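Side-chain contacts in oxidoreductase (Methanosarcina mazei, PDB 3KA7), which binds flavin-adenine dinucleotide and is probably an oxidoreductase of the flavin-containing amine oxidoreductase family: residues A8-L13 with D200-V205; A16-K21 with A66-E71. All blocks are in the same frame, centred on the assembly; numbering follows the deposited sequence.

Contact 1: A8-L13 with D200-V205. With FAD (flavin-adenine dinucleotide), chain B.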
loop_
_atom_site.group_PDB
_atom_site.type_symbol
_atom_site.label_atom_id
_atom_site.label_comp_id
_atom_site.label_asym_id
_atom_site.label_seq_id
_atom_site.Cartn_x
_atom_site.Cartn_y
_atom_site.Cartn_z
ATOM N N ALA A 8 9.967 13.007 -0.294
ATOM C CA ALA A 8 10.487 12.059 -1.275
ATOM C C ALA A 8 9.912 10.667 -1.083
ATOM O O ALA A 8 10.630 9.688 -1.199
ATOM C CB ALA A 8 12.021 12.017 -1.235
ATOM N N GLY A 9 8.615 10.579 -0.804
ATOM C CA GLY A 9 7.951 9.286 -0.812
ATOM C C GLY A 9 7.764 8.841 -2.249
ATOM O O GLY A 9 8.083 9.572 -3.177
ATOM N N LEU A 10 7.197 7.660 -2.440
ATOM C CA LEU A 10 7.005 7.156 -3.789
ATOM C C LEU A 10 6.204 8.140 -4.649
ATOM O O LEU A 10 6.564 8.409 -5.800
ATOM C CB LEU A 10 6.328 5.786 -3.738
ATOM C CG LEU A 10 5.996 5.163 -5.094
ATOM C CD1 LEU A 10 7.274 4.835 -5.868
ATOM C CD2 LEU A 10 5.143 3.932 -4.876
ATOM N N GLY A 11 5.115 8.673 -4.107
ATOM C CA GLY A 11 4.324 9.665 -4.838
ATOM C C GLY A 11 5.133 10.876 -5.291
ATOM O O GLY A 11 5.020 11.320 -6.439
ATOM N N GLY A 12 5.938 11.428 -4.385
ATOM C CA GLY A 12 6.738 12.602 -4.690
ATOM C C GLY A 12 7.794 12.330 -5.743
ATOM O O GLY A 12 8.031 13.167 -6.630
ATOM N N LEU A 13 8.420 11.158 -5.654
ATOM C CA LEU A 13 9.454 10.765 -6.621
ATOM C C LEU A 13 8.872 10.446 -7.999
ATOM O O LEU A 13 9.452 10.826 -9.021
ATOM C CB LEU A 13 10.267 9.589 -6.102
ATOM C CG LEU A 13 11.099 9.883 -4.848
ATOM C CD1 LEU A 13 11.745 8.605 -4.326
ATOM C CD2 LEU A 13 12.148 10.945 -5.120
ATOM N N ASP A 200 15.619 3.838 -6.280
ATOM C CA ASP A 200 16.880 4.140 -6.969
ATOM C C ASP A 200 16.648 4.468 -8.453
ATOM O O ASP A 200 17.230 5.418 -9.000
ATOM C CB ASP A 200 17.828 2.944 -6.867
ATOM C CG ASP A 200 18.479 2.818 -5.505
ATOM O OD1 ASP A 200 18.315 3.721 -4.666
ATOM O OD2 ASP A 200 19.182 1.806 -5.284
ATOM N N ALA A 201 15.809 3.676 -9.108
ATOM C CA ALA A 201 15.504 3.885 -10.525
ATOM C C ALA A 201 14.890 5.259 -10.779
ATOM O O ALA A 201 15.239 5.934 -11.750
ATOM C CB ALA A 201 14.586 2.772 -11.065
ATOM N N LEU A 202 13.971 5.678 -9.909
ATOM C CA LEU A 202 13.366 6.993 -10.045
ATOM C C LEU A 202 14.364 8.120 -9.782
ATOM O O LEU A 202 14.323 9.157 -10.439
ATOM C CB LEU A 202 12.185 7.129 -9.087
ATOM C CG LEU A 202 10.967 6.310 -9.503
ATOM C CD1 LEU A 202 9.971 6.202 -8.333
ATOM C CD2 LEU A 202 10.292 6.935 -10.740
ATOM N N GLU A 203 15.241 7.925 -8.800
ATOM C CA GLU A 203 16.255 8.937 -8.511
ATOM C C GLU A 203 17.169 9.127 -9.715
ATOM O O GLU A 203 17.571 10.243 -10.029
ATOM C CB GLU A 203 17.072 8.557 -7.284
ATOM C CG GLU A 203 16.294 8.681 -5.978
ATOM C CD GLU A 203 17.065 8.135 -4.788
ATOM O OE1 GLU A 203 17.756 7.093 -4.924
ATOM O OE2 GLU A 203 16.976 8.738 -3.706
ATOM N N THR A 204 17.491 8.033 -10.386
ATOM C CA THR A 204 18.301 8.110 -11.611
ATOM C C THR A 204 17.651 8.964 -12.703
ATOM O O THR A 204 18.313 9.796 -13.335
ATOM C CB THR A 204 18.627 6.699 -12.140
ATOM O OG1 THR A 204 19.443 6.023 -11.174
ATOM C CG2 THR A 204 19.390 6.778 -13.457
ATOM N N VAL A 205 16.354 8.769 -12.923
ATOM C CA VAL A 205 15.604 9.524 -13.931
ATOM C C VAL A 205 15.523 10.999 -13.560
ATOM O O VAL A 205 15.676 11.884 -14.408
ATOM C CB VAL A 205 14.173 8.950 -14.086
ATOM C CG1 VAL A 205 13.313 9.848 -14.980
ATOM C CG2 VAL A 205 14.238 7.535 -14.628
HETATM P PA FAD B . 5.230 8.520 2.014
HETATM O O1A FAD B . 4.181 8.860 3.039
HETATM O O2A FAD B . 5.850 7.146 2.112
HETATM O O5B FAD B . 6.399 9.618 2.073
HETATM C C5B FAD B . 6.125 10.916 2.585
HETATM C C4B FAD B . 7.505 11.565 2.726
HETATM O O4B FAD B . 7.401 12.913 3.138
HETATM C C3B FAD B . 8.348 10.831 3.773
HETATM O O3B FAD B . 9.585 10.421 3.210
HETATM C C2B FAD B . 8.550 11.874 4.874
HETATM O O2B FAD B . 9.797 11.755 5.532
HETATM C C1B FAD B . 8.406 13.186 4.111
HETATM N N9A FAD B . 7.942 14.326 4.912
HETATM C C8A FAD B . 6.949 14.380 5.869
HETATM N N7A FAD B . 6.837 15.674 6.289
HETATM C C5A FAD B . 7.747 16.417 5.602
HETATM C C6A FAD B . 8.085 17.761 5.638
HETATM N N6A FAD B . 7.376 18.609 6.377
HETATM N N1A FAD B . 9.078 18.227 4.801
HETATM C C2A FAD B . 9.745 17.377 3.942
HETATM N N3A FAD B . 9.413 16.038 3.911
HETATM C C4A FAD B . 8.435 15.584 4.736
HETATM N N1 FAD B . 2.176 -0.878 -0.681
HETATM C C2 FAD B . 2.290 -1.757 -1.744
HETATM O O2 FAD B . 2.039 -1.370 -2.893
HETATM N N3 FAD B . 2.661 -3.071 -1.502
HETATM C C4 FAD B . 2.914 -3.510 -0.213
HETATM O O4 FAD B . 3.243 -4.675 0.009
HETATM C C4X FAD B . 2.793 -2.632 0.854
HETATM N N5 FAD B . 3.026 -3.071 2.150
HETATM C C5X FAD B . 2.916 -2.176 3.201
HETATM C C6 FAD B . 3.163 -2.597 4.508
HETATM C C7 FAD B . 3.073 -1.698 5.564
HETATM C C7M FAD B . 3.342 -2.183 6.966
HETATM C C8 FAD B . 2.728 -0.379 5.301
HETATM C C8M FAD B . 2.613 0.622 6.415
HETATM C C9 FAD B . 2.470 0.044 4.000
HETATM C C9A FAD B . 2.570 -0.855 2.943
HETATM N N10 FAD B . 2.314 -0.435 1.644
HETATM C C10 FAD B . 2.430 -1.314 0.603
HETATM C "C1'" FAD B . 1.849 0.953 1.352
HETATM C "C2'" FAD B . 3.044 1.783 0.868
HETATM O "O2'" FAD B . 4.160 1.551 1.723
HETATM C "C3'" FAD B . 2.658 3.259 0.875
HETATM O "O3'" FAD B . 1.381 3.412 0.267
HETATM C "C4'" FAD B . 3.626 4.194 0.155
HETATM O "O4'" FAD B . 4.968 3.969 0.534
HETATM C "C5'" FAD B . 3.248 5.614 0.564
HETATM O "O5'" FAD B . 3.915 6.492 -0.308
HETATM P P FAD B . 3.547 8.036 -0.323
HETATM O O1P FAD B . 3.666 8.550 -1.737
HETATM O O2P FAD B . 2.217 8.315 0.348
HETATM O O3P FAD B . 4.697 8.786 0.517
#

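Contact 2: A16-K21 with A66-E71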
loop_
_atom_site.group_PDB
_atom_site.type_symbol
_atom_site.label_atom_id
_atom_site.label_comp_id
_atom_site.label_asym_id
_atom_site.label_seq_id
_atom_site.Cartn_x
_atom_site.Cartn_y
_atom_site.Cartn_z
ATOM N N ALA A 16 8.223 13.869 -9.352
ATOM C CA ALA A 16 9.471 14.537 -9.738
ATOM C C ALA A 16 10.028 13.959 -11.035
ATOM O O ALA A 16 10.504 14.711 -11.917
ATOM C CB ALA A 16 10.501 14.435 -8.610
ATOM N N ALA A 17 9.981 12.634 -11.158
ATOM C CA ALA A 17 10.472 11.964 -12.372
ATOM C C ALA A 17 9.684 12.416 -13.601
ATOM O O ALA A 17 10.277 12.800 -14.616
ATOM C CB ALA A 17 10.424 10.448 -12.225
ATOM N N ARG A 18 8.353 12.402 -13.513
ATOM C CA ARG A 18 7.533 12.824 -14.649
ATOM C C ARG A 18 7.661 14.322 -14.953
ATOM O O ARG A 18 7.753 14.716 -16.118
ATOM C CB ARG A 18 6.058 12.454 -14.434
ATOM C CG ARG A 18 5.148 12.884 -15.587
ATOM C CD ARG A 18 5.355 11.996 -16.800
ATOM N NE ARG A 18 4.799 12.590 -18.014
ATOM C CZ ARG A 18 5.457 13.449 -18.791
ATOM N NH1 ARG A 18 6.701 13.814 -18.487
ATOM N NH2 ARG A 18 4.876 13.942 -19.875
ATOM N N LEU A 19 7.651 15.157 -13.923
ATOM C CA LEU A 19 7.744 16.607 -14.137
ATOM C C LEU A 19 9.081 17.028 -14.744
ATOM O O LEU A 19 9.135 17.932 -15.584
ATOM C CB LEU A 19 7.506 17.384 -12.839
ATOM C CG LEU A 19 6.073 17.357 -12.328
ATOM C CD1 LEU A 19 6.049 17.928 -10.918
ATOM C CD2 LEU A 19 5.126 18.118 -13.264
ATOM N N SER A 20 10.158 16.387 -14.309
ATOM C CA SER A 20 11.481 16.716 -14.854
ATOM C C SER A 20 11.600 16.276 -16.317
ATOM O O SER A 20 12.180 16.974 -17.151
ATOM C CB SER A 20 12.599 16.123 -13.996
ATOM O OG SER A 20 12.608 14.716 -14.030
ATOM N N LYS A 21 11.049 15.114 -16.630
ATOM C CA LYS A 21 11.016 14.655 -18.013
ATOM C C LYS A 21 10.171 15.594 -18.870
ATOM O O LYS A 21 10.457 15.823 -20.055
ATOM C CB LYS A 21 10.434 13.255 -18.066
ATOM C CG LYS A 21 10.612 12.571 -19.405
ATOM C CD LYS A 21 9.923 11.231 -19.401
ATOM C CE LYS A 21 9.643 10.779 -20.821
ATOM N NZ LYS A 21 10.905 10.657 -21.584
ATOM N N ALA A 66 4.149 -0.017 -12.593
ATOM C CA ALA A 66 5.081 -0.543 -13.581
ATOM C C ALA A 66 4.977 0.266 -14.858
ATOM O O ALA A 66 5.989 0.565 -15.504
ATOM C CB ALA A 66 4.813 -2.027 -13.858
ATOM N N CYS A 67 3.753 0.636 -15.221
ATOM C CA CYS A 67 3.543 1.441 -16.421
ATOM C C CYS A 67 4.152 2.837 -16.290
ATOM O O CYS A 67 4.809 3.331 -17.212
ATOM C CB CYS A 67 2.057 1.547 -16.723
ATOM S SG CYS A 67 1.355 -0.042 -17.179
ATOM N N PHE A 68 3.931 3.476 -15.144
ATOM C CA PHE A 68 4.550 4.782 -14.868
ATOM C C PHE A 68 6.069 4.717 -15.037
ATOM O O PHE A 68 6.684 5.594 -15.664
ATOM C CB PHE A 68 4.215 5.223 -13.438
ATOM C CG PHE A 68 4.256 6.724 -13.228
ATOM C CD1 PHE A 68 3.083 7.441 -12.997
ATOM C CD2 PHE A 68 5.467 7.412 -13.236
ATOM C CE1 PHE A 68 3.120 8.821 -12.776
ATOM C CE2 PHE A 68 5.505 8.790 -13.024
ATOM C CZ PHE A 68 4.323 9.495 -12.798
ATOM N N LEU A 69 6.671 3.675 -14.466
ATOM C CA LEU A 69 8.112 3.494 -14.549
ATOM C C LEU A 69 8.592 3.400 -16.003
ATOM O O LEU A 69 9.603 4.002 -16.363
ATOM C CB LEU A 69 8.540 2.261 -13.757
ATOM C CG LEU A 69 8.384 2.392 -12.228
ATOM C CD1 LEU A 69 8.691 1.079 -11.490
ATOM C CD2 LEU A 69 9.281 3.493 -11.718
ATOM N N LYS A 70 7.884 2.639 -16.833
ATOM C CA LYS A 70 8.225 2.610 -18.263
ATOM C C LYS A 70 8.019 3.973 -18.941
ATOM O O LYS A 70 8.805 4.371 -19.811
ATOM C CB LYS A 70 7.421 1.531 -18.993
ATOM C CG LYS A 70 7.774 0.111 -18.589
ATOM C CD LYS A 70 7.058 -0.899 -19.496
ATOM C CE LYS A 70 7.460 -2.332 -19.169
ATOM N NZ LYS A 70 6.649 -3.309 -19.966
ATOM N N GLU A 71 6.969 4.691 -18.556
ATOM C CA GLU A 71 6.697 6.003 -19.148
ATOM C C GLU A 71 7.789 7.040 -18.895
ATOM O O GLU A 71 8.037 7.917 -19.741
ATOM C CB GLU A 71 5.350 6.529 -18.675
ATOM C CG GLU A 71 4.182 5.732 -19.253
ATOM C CD GLU A 71 2.829 6.207 -18.757
ATOM O OE1 GLU A 71 2.740 6.748 -17.629
ATOM O OE2 GLU A 71 1.841 6.027 -19.495
#

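Contact 1: A8-L13 with D200-V205
Leu202, on helix 195-208, reaches the first turn of helix 10-21 with a single methyl group, which is shared by Leu10 and Leu13. Its CD1 lies 3.9 Å from CD1 of Leu10, and the two side chains cross at about a right angle. The same CD1 of Leu202 comes within 4.1 Å of CB of Leu13, and these two residues are also the closest along the backbones, with their CA atoms 6.4 Å apart. Leu10 takes part because its CG stands anti to the backbone N (chi1 177°), which brings the end of the side chain nearer to Leu202 than its CB direction alone would suggest. This leucine cluster is buried, and Ile198, Ile199 and Ile206 extend it along helix 195-208. On the solvent side, Thr204 is exposed and Asp200 points away to a salt bridge with Lys196. Partly exposed Glu203 lies at the margin, its end turned nearer to helix 10-21 and hydrogen-bonded to Thr35. Gly9 is the N-cap of helix 10-21, and Gly11 N donates to O1P of FAD at 2.8 Å. Gly9 and Gly12 are consistent with the last two glycines of a Rossmann-type GxGxxG motif. No hydrogen bond spans the two segments, which suggests that dispersion and the exclusion of water mainly hold this side of the phosphate-binding turn, while its polar backbone serves the cofactor.

Contact 2: A16-K21 with A66-E71
A partly buried helix-helix contact, apolar at one end and polar at the other, joins the last turns of helix 10-21 to the last turns of helix 64-71; the side chain of Phe68 stays about 11 Å from FAD, so the contact does not touch the cofactor. Arg18 and Phe68 form its inner part. CB of Arg18 lies 3.8 Å from CZ of Phe68 and 4.0 Å from CE2 of the same ring, so the far end of the ring meets the root of the arginine, which approaches it obliquely. Phe68 gets there because its CG is anti to the backbone N (chi1 -155°), carrying the buried ring toward helix 10-21 although its CB does not point there. Beyond CB, the arginine chain bends at chi2 (73°), and the guanidinium ends with the backbone C of Lys21 in plane at its edge. Charge attraction across the helices is probably modest, since NE of Arg18 and OE1 of Glu71 are 6.2 Å apart.

Farther out, the aliphatic part of Lys21 lies against the end of helix 64-71. Its CE is 3.5 Å from the backbone O of Glu71, and its CD is 3.8 Å from that oxygen. The lysine amine has a long, weak ion pair with Glu73, just past the helix. Both Lys21 and Glu71 are exposed, so solvent probably screens these charges. The backbones stay well apart, the nearest CA atoms being those of Arg18 and Glu71 at 8.2 Å.

Helix 408-421 borders the pair through Met417 and Val416, which touch Phe68, and Met420, which touches Arg18. Helix 195-208 meets Ala17 and Leu69, while strand 25-29 of the parallel sheet packs against Ala16, Leu19 and Ser20.

From the N terminus, strand 2-6 leads into helix 10-21, which serves both contacts: its first turn in contact 1, its last turns in contact 2. Contact 2 closes the shorter loop, with 44 intervening residues, when the chain returns as helix 64-71. Contact 1 closes a much longer one, of 186 residues, at helix 195-208, and contact 2 is nested inside it. The centres lie 9 Å apart and the two join directly: CD2 of Leu202 is 3.7 Å from CD2 of Leu69 and 3.8 Å from CB of Ala17. Three helices distant in sequence are thereby packed together, and the first of them carries the turn that binds the FAD diphosphate.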